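Local coordinates for protein imidazoleglycerol-phosphate dehydratase (Staphylococcus aureus subsp. aureus, PDB 2AE8) that catalyses the manganese-dependent dehydration of imidazoleglycerol phosphate to imidazoleacetol phosphate, the sixth step of histidine biosynthesis, at residues Phe144-Ser149 with Glu191-Ala196; Arg166-Asn171 with Lys195-Ala200. One frame throughout, in Å; residues are numbered along the deposited sequence. Where two conformers were deposited one is given.

Contact 1 (Phe144-Ser149 with Glu191-Ala196). With MG (magnesium ion), chain L.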
loop_
_atom_site.group_PDB
_atom_site.type_symbol
_atom_site.label_atom_id
_atom_site.label_comp_id
_atom_site.label_asym_id
_atom_site.label_seq_id
_atom_site.Cartn_x
_atom_site.Cartn_y
_atom_site.Cartn_z
ATOM N N PHE B 144 -29.240 -11.663 12.663
ATOM C CA PHE B 144 -29.306 -12.438 11.426
ATOM C C PHE B 144 -28.009 -12.233 10.655
ATOM O O PHE B 144 -27.731 -11.129 10.190
ATOM C CB PHE B 144 -30.497 -11.954 10.582
ATOM C CG PHE B 144 -30.770 -12.809 9.372
ATOM C CD1 PHE B 144 -31.637 -13.895 9.456
ATOM C CD2 PHE B 144 -30.137 -12.539 8.147
ATOM C CE1 PHE B 144 -31.888 -14.689 8.346
ATOM C CE2 PHE B 144 -30.385 -13.325 7.034
ATOM C CZ PHE B 144 -31.270 -14.400 7.134
ATOM N N ASN B 145 -27.213 -13.282 10.530
ATOM C CA ASN B 145 -25.860 -13.149 9.983
ATOM C C ASN B 145 -25.686 -14.202 8.912
ATOM O O ASN B 145 -25.128 -15.272 9.174
ATOM C CB ASN B 145 -24.847 -13.400 11.096
ATOM C CG ASN B 145 -25.088 -12.528 12.306
ATOM O OD1 ASN B 145 -24.740 -11.353 12.307
ATOM N ND2 ASN B 145 -25.713 -13.098 13.343
ATOM N N ALA B 146 -26.240 -13.929 7.734
ATOM C CA ALA B 146 -26.235 -14.870 6.627
ATOM C C ALA B 146 -26.336 -14.093 5.317
ATOM O O ALA B 146 -27.368 -13.477 5.033
ATOM C CB ALA B 146 -27.417 -15.843 6.758
ATOM N N SER B 147 -25.266 -14.104 4.533
ATOM C CA SER B 147 -25.272 -13.497 3.207
ATOM C C SER B 147 -25.617 -14.601 2.241
ATOM O O SER B 147 -24.796 -15.485 1.974
ATOM C CB SER B 147 -23.893 -12.927 2.866
ATOM O OG SER B 147 -23.508 -11.971 3.844
ATOM N N LEU B 148 -26.835 -14.561 1.721
ATOM C CA LEU B 148 -27.308 -15.619 0.836
ATOM C C LEU B 148 -26.731 -15.430 -0.556
ATOM O O LEU B 148 -26.554 -14.294 -0.987
ATOM C CB LEU B 148 -28.828 -15.626 0.820
ATOM C CG LEU B 148 -29.471 -15.758 2.206
ATOM C CD1 LEU B 148 -30.980 -15.581 2.109
ATOM C CD2 LEU B 148 -29.127 -17.122 2.893
ATOM N N SER B 149 -26.466 -16.536 -1.258
ATOM C CA SER B 149 -25.683 -16.507 -2.500
ATOM C C SER B 149 -26.362 -15.934 -3.737
ATOM O O SER B 149 -25.674 -15.462 -4.628
ATOM C CB SER B 149 -25.088 -17.878 -2.820
ATOM O OG SER B 149 -24.321 -18.338 -1.730
ATOM N N GLU B 191 -32.665 -23.509 3.442
ATOM C CA GLU B 191 -33.164 -24.745 4.041
ATOM C C GLU B 191 -32.452 -25.090 5.343
ATOM O O GLU B 191 -33.106 -25.413 6.336
ATOM C CB GLU B 191 -33.111 -25.903 3.040
ATOM C CG GLU B 191 -33.616 -27.211 3.603
ATOM C CD GLU B 191 -34.133 -28.161 2.533
ATOM O OE1 GLU B 191 -34.123 -27.813 1.332
ATOM O OE2 GLU B 191 -34.554 -29.269 2.904
ATOM N N ALA B 192 -31.119 -25.035 5.361
ATOM C CA ALA B 192 -30.369 -25.254 6.607
ATOM C C ALA B 192 -30.822 -24.302 7.718
ATOM O O ALA B 192 -30.979 -24.708 8.876
ATOM C CB ALA B 192 -28.840 -25.128 6.368
ATOM N N ILE B 193 -31.037 -23.031 7.372
ATOM C CA ILE B 193 -31.503 -22.035 8.354
ATOM C C ILE B 193 -32.914 -22.378 8.905
ATOM O O ILE B 193 -33.142 -22.339 10.115
ATOM C CB ILE B 193 -31.508 -20.613 7.759
ATOM C CG1 ILE B 193 -30.062 -20.110 7.516
ATOM C CG2 ILE B 193 -32.296 -19.626 8.667
ATOM C CD1 ILE B 193 -30.018 -18.859 6.650
ATOM N N PHE B 194 -33.851 -22.701 8.015
ATOM C CA PHE B 194 -35.188 -23.132 8.454
ATOM C C PHE B 194 -35.145 -24.397 9.298
ATOM O O PHE B 194 -35.806 -24.462 10.331
ATOM C CB PHE B 194 -36.144 -23.316 7.273
ATOM C CG PHE B 194 -36.903 -22.083 6.917
ATOM C CD1 PHE B 194 -38.112 -21.791 7.555
ATOM C CD2 PHE B 194 -36.417 -21.205 5.946
ATOM C CE1 PHE B 194 -38.836 -20.643 7.232
ATOM C CE2 PHE B 194 -37.135 -20.031 5.601
ATOM C CZ PHE B 194 -38.357 -19.749 6.251
ATOM N N LYS B 195 -34.360 -25.387 8.886
ATOM C CA LYS B 195 -34.215 -26.611 9.667
ATOM C C LYS B 195 -33.636 -26.346 11.061
ATOM O O LYS B 195 -34.165 -26.819 12.069
ATOM C CB LYS B 195 -33.382 -27.674 8.932
ATOM C CG LYS B 195 -34.079 -28.330 7.695
ATOM C CD LYS B 195 -33.229 -29.467 7.052
ATOM C CE LYS B 195 -32.863 -30.588 8.061
ATOM N NZ LYS B 195 -32.279 -31.803 7.377
ATOM N N ALA B 196 -32.547 -25.586 11.121
ATOM C CA ALA B 196 -31.891 -25.294 12.384
ATOM C C ALA B 196 -32.768 -24.461 13.314
ATOM O O ALA B 196 -32.823 -24.748 14.496
ATOM C CB ALA B 196 -30.545 -24.596 12.148
HETATM MG MG MG L . -35.521 -28.220 -0.198
#
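Ile-193 meets Ala-146 and Leu-148 through a single atom, its terminal methyl CD1, and so illustrates how one long aliphatic side chain can bridge a helix and the segment that runs off the end of a strand. CD1 stands 4.0 Å from Ala-146 CB, which points toward the helix, and 4.2 Å from CD2 of Leu-148. The two partners reach it differently. Ala-146 offers the methyl on its own backbone, whereas Leu-148 leaves its backbone alongside the helix and only the CD2 end of its side chain turns in. The reach of Ile-193 comes from its second torsion (chi2 167°), which stretches CD1 away from the helix backbone. No hydrogen bond joins the segments; the backbones stay apart, with Ala-146 CA and Ile-193 CA 9.1 Å from each other, and meet only through side chains.

Glu-191, two residues earlier on the helix, faces elsewhere. Its CG lies anti to the backbone N (chi1 -180°), and the extended chain delivers OE1 to the magnesium ion at 2.1 Å. His-187 of the same chain and His-92 of a neighbouring subunit also bind this metal.

Strand 141-145 is an outer strand of its sheet within the chain, running parallel to 175-182. Ile-193 also touches Ile-178 there and Ala-130 on strand 128-135; helix 186-205 packs on the sheet formed by these strands, with helix 61-74 packed beside it.

Contact 2 (Arg166-Asn171 with Lys195-Ala200)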
loop_
_atom_site.group_PDB
_atom_site.type_symbol
_atom_site.label_atom_id
_atom_site.label_comp_id
_atom_site.label_asym_id
_atom_site.label_seq_id
_atom_site.Cartn_x
_atom_site.Cartn_y
_atom_site.Cartn_z
ATOM N N ARG B 166 -37.365 -12.129 11.214
ATOM C CA ARG B 166 -37.575 -10.918 12.001
ATOM C C ARG B 166 -39.011 -10.833 12.528
ATOM O O ARG B 166 -39.223 -10.530 13.697
ATOM C CB ARG B 166 -37.207 -9.667 11.186
ATOM C CG ARG B 166 -37.406 -8.341 11.927
ATOM C CD ARG B 166 -36.177 -7.420 11.870
ATOM N NE ARG B 166 -35.925 -6.859 10.543
ATOM C CZ ARG B 166 -34.789 -6.998 9.859
ATOM N NH1 ARG B 166 -34.672 -6.432 8.667
ATOM N NH2 ARG B 166 -33.766 -7.683 10.361
ATOM N N ALA B 167 -39.982 -11.112 11.663
ATOM C CA ALA B 167 -41.409 -11.064 12.031
ATOM C C ALA B 167 -41.739 -12.125 13.101
ATOM O O ALA B 167 -42.381 -11.818 14.100
ATOM C CB ALA B 167 -42.301 -11.242 10.791
ATOM N N VAL B 168 -41.259 -13.348 12.903
ATOM C CA VAL B 168 -41.497 -14.442 13.851
ATOM C C VAL B 168 -40.832 -14.198 15.213
ATOM O O VAL B 168 -41.458 -14.291 16.260
ATOM C CB VAL B 168 -41.012 -15.793 13.290
ATOM C CG1 VAL B 168 -41.039 -16.880 14.370
ATOM C CG2 VAL B 168 -41.833 -16.207 12.058
ATOM N N VAL B 169 -39.540 -13.932 15.196
ATOM C CA VAL B 169 -38.732 -13.835 16.404
ATOM C C VAL B 169 -39.167 -12.668 17.272
ATOM O O VAL B 169 -39.270 -12.784 18.501
ATOM C CB VAL B 169 -37.212 -13.690 16.020
ATOM C CG1 VAL B 169 -36.389 -13.075 17.172
ATOM C CG2 VAL B 169 -36.662 -15.042 15.587
ATOM N N ILE B 170 -39.428 -11.536 16.644
ATOM C CA ILE B 170 -39.749 -10.329 17.395
ATOM C C ILE B 170 -41.146 -10.459 18.030
ATOM O O ILE B 170 -41.343 -10.105 19.194
ATOM C CB ILE B 170 -39.632 -9.057 16.514
ATOM C CG1 ILE B 170 -38.153 -8.842 16.040
ATOM C CG2 ILE B 170 -40.176 -7.840 17.226
ATOM C CD1 ILE B 170 -37.122 -8.664 17.179
ATOM N N ASN B 171 -42.098 -10.983 17.267
ATOM C CA ASN B 171 -43.474 -11.097 17.771
ATOM C C ASN B 171 -43.673 -12.257 18.741
ATOM O O ASN B 171 -44.531 -12.192 19.621
ATOM C CB ASN B 171 -44.466 -11.110 16.611
ATOM C CG ASN B 171 -44.551 -9.783 15.955
ATOM O OD1 ASN B 171 -45.140 -8.850 16.501
ATOM N ND2 ASN B 171 -43.883 -9.643 14.807
ATOM N N LYS B 195 -34.360 -25.387 8.886
ATOM C CA LYS B 195 -34.215 -26.611 9.667
ATOM C C LYS B 195 -33.636 -26.346 11.061
ATOM O O LYS B 195 -34.165 -26.819 12.069
ATOM C CB LYS B 195 -33.382 -27.674 8.932
ATOM C CG LYS B 195 -34.079 -28.330 7.695
ATOM C CD LYS B 195 -33.229 -29.467 7.052
ATOM C CE LYS B 195 -32.863 -30.588 8.061
ATOM N NZ LYS B 195 -32.279 -31.803 7.377
ATOM N N ALA B 196 -32.547 -25.586 11.121
ATOM C CA ALA B 196 -31.891 -25.294 12.384
ATOM C C ALA B 196 -32.768 -24.461 13.314
ATOM O O ALA B 196 -32.823 -24.748 14.496
ATOM C CB ALA B 196 -30.545 -24.596 12.148
ATOM N N PHE B 197 -33.415 -23.420 12.805
ATOM C CA PHE B 197 -34.288 -22.614 13.650
ATOM C C PHE B 197 -35.422 -23.462 14.250
ATOM O O PHE B 197 -35.705 -23.368 15.442
ATOM C CB PHE B 197 -34.911 -21.455 12.869
ATOM C CG PHE B 197 -35.948 -20.687 13.669
ATOM C CD1 PHE B 197 -35.556 -19.734 14.601
ATOM C CD2 PHE B 197 -37.319 -20.956 13.510
ATOM C CE1 PHE B 197 -36.497 -19.031 15.352
ATOM C CE2 PHE B 197 -38.267 -20.272 14.264
ATOM C CZ PHE B 197 -37.859 -19.298 15.184
ATOM N N SER B 198 -36.072 -24.264 13.403
ATOM C CA SER B 198 -37.208 -25.104 13.812
ATOM C C SER B 198 -36.783 -26.064 14.911
ATOM O O SER B 198 -37.477 -26.212 15.907
ATOM C CB SER B 198 -37.704 -25.935 12.642
ATOM O OG SER B 198 -38.031 -25.115 11.557
ATOM N N ARG B 199 -35.652 -26.728 14.708
ATOM C CA ARG B 199 -35.171 -27.702 15.657
ATOM C C ARG B 199 -34.789 -27.042 16.964
ATOM O O ARG B 199 -35.150 -27.531 18.022
ATOM C CB ARG B 199 -33.998 -28.492 15.096
ATOM C CG ARG B 199 -34.393 -29.487 14.027
ATOM C CD ARG B 199 -33.563 -30.741 14.161
ATOM N NE ARG B 199 -34.358 -31.905 13.775
ATOM C CZ ARG B 199 -34.286 -33.101 14.350
ATOM N NH1 ARG B 199 -33.446 -33.339 15.356
ATOM N NH2 ARG B 199 -35.057 -34.067 13.901
ATOM N N ALA B 200 -34.060 -25.928 16.887
ATOM C CA ALA B 200 -33.670 -25.165 18.077
ATOM C C ALA B 200 -34.900 -24.694 18.851
ATOM O O ALA B 200 -34.924 -24.762 20.088
ATOM C CB ALA B 200 -32.805 -23.949 17.687
#
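The ring of Phe-197 receives two valine methyls, both obliquely, nearest to its CE1 and CZ atoms. CG2 of Val-169 lies 4.0 Å from CE1, and CG1 of Val-168 lies 4.1 Å from CZ. Further round the same ring, Phe-165 makes an edge-to-face pair with it, while Phe-70, Val-132 and Val-134 add further side-chain contacts.

The two methyls come from different branches of consecutive residues. In Val-168 the touching CG1 is anti to the backbone N (chi1 170°). In Val-169 the touching CG2 is instead anti to the carbonyl carbon. Phe-197 answers with a CB that points toward helix 159-171, and its ring spans much of the 10.2 Å between the CA atoms of Phe-197 and Val-169.

The fold is a beta-alpha-beta sandwich built by duplication of a half-domain, and here helices 159-171 and 186-205 pack against each other within it. The contact is wholly apolar and buried, and Val-168 also touches Leu-105 of helix 90-111.

On another side of helix 159-171, Asn-171 ND2 donates to Ala-167 O at 2.7 Å with an N-H...O angle of 164°. That carbonyl oxygen also accepts from Asn-171 N, while Asn-171 OD1 accepts from Arg-173 of a neighbouring subunit.

In the fold
Both contacts draw on helix 186-205, with Lys-195 and Ala-196 common to their segments, yet their centres lie 11 Å apart and the helix presents a different partner at each. The centre of contact 2 lies about 4 Å from the centre of the chain, and it joins two helices by an aromatic ring against branched side chains, all buried. Contact 1, its centre about 11 Å from that of the chain and only partly buried, joins the helix to the loop that follows an outer strand through aliphatic methyls alone. Metal chemistry enters through segment 191-196, at Glu-191. Lys-195 NZ, shared by both, is hydrogen-bonded to Tyr-118 OH of a neighbouring subunit, and thus one helix serves core, sheet, metal site and assembly by turns.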